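Local coordinates for protein putative isochorismatase (Bordetella bronchiseptica, PDB 3UAO) that hydrolyses maleamate to maleate and ammonia, a step in the bacterial degradation of nicotinate (vitamin B3), at residues A[88-93]-A[122-127]. Residues are numbered along the deposited sequence; the frame is centred on the assembly and turned at random.
Sequences VAHSRI and SAIVPQ
R92 grips S122 side-on through two guanidinium nitrogens, each bonded to a different oxygen of the serine. R92 NE donates to the backbone O of S122 at 3.1 Å and a nearly straight 165°; the acceptor lies close to the guanidinium plane, whereas NE itself stands above the plane of the carbonyl. R92 NH2 reaches S122 OG, also in the guanidinium plane, at 3.0 Å but along a more bent path of 137°. With chi2 extended, a bend at chi3 (54°) brings the NE/NH2 edge to the serine. The remaining terminal nitrogen, NH1, forms a salt bridge with E117. While S122 OG accepts from R92, its single proton can serve the carbonyl oxygens of K116 and A119, both within bonding range, only as alternatives or shared. S122 O has a second donor in a water 2.9 Å away, which appears to link it to I93 O through an unusually short second leg. Beside this polar grip, I124 lies crosswise to both R92 and H90: its CG1 packs 3.8 Å from R92 CG, and its CD1 meets H90 CB at the base of the ring, 3.4 Å away. H90 NE2 is bonded to E134 OE1. The contact thus fastens the loop between helix 105-108 and strand 135-139 to strand 87-93 of the parallel Rossmann-like sheet, where 87-93 runs between strands 45-50 and 135-139; on the same loop, A123 and V125 touch helix 54-57.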
loop_
_atom_site.group_PDB
_atom_site.type_symbol
_atom_site.label_atom_id
_atom_site.label_comp_id
_atom_site.label_asym_id
_atom_site.label_seq_id
_atom_site.Cartn_x
_atom_site.Cartn_y
_atom_site.Cartn_z
ATOM N N VAL A 88 20.721 -5.352 -2.476
ATOM C CA VAL A 88 20.310 -6.743 -2.234
ATOM C C VAL A 88 19.342 -6.849 -1.042
ATOM O O VAL A 88 19.594 -6.263 0.011
ATOM C CB VAL A 88 21.514 -7.676 -2.032
ATOM C CG1 VAL A 88 21.048 -9.147 -1.837
ATOM C CG2 VAL A 88 22.428 -7.584 -3.216
ATOM N N ALA A 89 18.231 -7.576 -1.261
ATOM C CA ALA A 89 17.152 -7.722 -0.284
ATOM C C ALA A 89 16.786 -9.186 -0.151
ATOM O O ALA A 89 16.713 -9.900 -1.126
ATOM C CB ALA A 89 15.933 -6.916 -0.695
ATOM N N HIS A 90 16.603 -9.625 1.078
ATOM C CA HIS A 90 16.202 -10.980 1.386
ATOM C C HIS A 90 14.856 -10.909 2.114
ATOM O O HIS A 90 14.601 -9.982 2.872
ATOM C CB HIS A 90 17.237 -11.630 2.317
ATOM C CG HIS A 90 18.656 -11.490 1.853
ATOM N ND1 HIS A 90 19.368 -12.539 1.315
ATOM C CD2 HIS A 90 19.490 -10.423 1.842
ATOM C CE1 HIS A 90 20.589 -12.124 1.004
ATOM N NE2 HIS A 90 20.688 -10.843 1.316
ATOM N N SER A 91 14.003 -11.889 1.880
ATOM C CA SER A 91 12.711 -11.934 2.507
ATOM C C SER A 91 12.669 -13.184 3.388
ATOM O O SER A 91 13.345 -14.186 3.142
ATOM C CB SER A 91 11.594 -11.950 1.432
ATOM O OG SER A 91 11.125 -13.258 1.164
ATOM N N ARG A 92 11.856 -13.107 4.423
ATOM C CA ARG A 92 11.634 -14.222 5.347
ATOM C C ARG A 92 10.188 -14.118 5.757
ATOM O O ARG A 92 9.717 -13.001 5.934
ATOM C CB ARG A 92 12.475 -14.062 6.625
ATOM C CG ARG A 92 13.983 -14.113 6.441
ATOM C CD ARG A 92 14.703 -13.786 7.725
ATOM N NE ARG A 92 14.227 -14.667 8.792
ATOM C CZ ARG A 92 14.209 -14.384 10.094
ATOM N NH1 ARG A 92 14.661 -13.234 10.565
ATOM N NH2 ARG A 92 13.713 -15.271 10.921
ATOM N N ILE A 93 9.473 -15.246 5.863
ATOM C CA ILE A 93 8.153 -15.252 6.483
ATOM C C ILE A 93 8.388 -15.313 7.969
ATOM O O ILE A 93 9.186 -16.142 8.458
ATOM C CB ILE A 93 7.264 -16.392 5.978
ATOM C CG1 ILE A 93 6.918 -16.160 4.502
ATOM C CG2 ILE A 93 5.911 -16.461 6.728
ATOM C CD1 ILE A 93 6.151 -17.321 3.819
ATOM N N SER A 122 12.619 -20.652 10.054
ATOM C CA SER A 122 12.334 -19.360 9.438
ATOM C C SER A 122 13.597 -18.626 9.007
ATOM O O SER A 122 13.508 -17.643 8.305
ATOM C CB SER A 122 11.563 -18.489 10.414
ATOM O OG SER A 122 12.423 -17.945 11.409
ATOM N N ALA A 123 14.762 -19.106 9.430
ATOM C CA ALA A 123 16.018 -18.429 9.149
ATOM C C ALA A 123 16.467 -18.609 7.706
ATOM O O ALA A 123 16.268 -19.672 7.105
ATOM C CB ALA A 123 17.117 -18.939 10.085
ATOM N N ILE A 124 17.143 -17.587 7.186
ATOM C CA ILE A 124 17.824 -17.690 5.884
ATOM C C ILE A 124 18.907 -18.786 5.881
ATOM O O ILE A 124 19.620 -18.967 6.853
ATOM C CB ILE A 124 18.427 -16.350 5.465
ATOM C CG1 ILE A 124 17.286 -15.371 5.140
ATOM C CG2 ILE A 124 19.368 -16.565 4.275
ATOM C CD1 ILE A 124 17.744 -13.968 4.692
ATOM N N VAL A 125 18.990 -19.524 4.781
ATOM C CA VAL A 125 19.838 -20.716 4.709
ATOM C C VAL A 125 21.280 -20.268 4.720
ATOM O O VAL A 125 21.611 -19.311 4.047
ATOM C CB VAL A 125 19.569 -21.576 3.441
ATOM C CG1 VAL A 125 18.132 -22.117 3.450
ATOM C CG2 VAL A 125 19.875 -20.809 2.172
ATOM N N PRO A 126 22.146 -20.961 5.478
ATOM C CA PRO A 126 23.532 -20.515 5.624
ATOM C C PRO A 126 24.202 -20.230 4.301
ATOM O O PRO A 126 25.000 -19.306 4.239
ATOM C CB PRO A 126 24.212 -21.687 6.337
ATOM C CG PRO A 126 23.107 -22.320 7.126
ATOM C CD PRO A 126 21.925 -22.239 6.179
ATOM N N GLN A 127 23.850 -20.984 3.262
ATOM C CA GLN A 127 24.347 -20.757 1.901
ATOM C C GLN A 127 24.183 -19.320 1.383
ATOM O O GLN A 127 24.975 -18.861 0.545
ATOM C CB GLN A 127 23.631 -21.685 0.918
ATOM C CG GLN A 127 23.838 -23.168 1.168
ATOM C CD GLN A 127 22.673 -23.858 1.864
ATOM O OE1 GLN A 127 21.526 -23.654 1.514
ATOM N NE2 GLN A 127 22.979 -24.714 2.835
HETATM O O HOH W 1 10.834 -17.480 7.134
#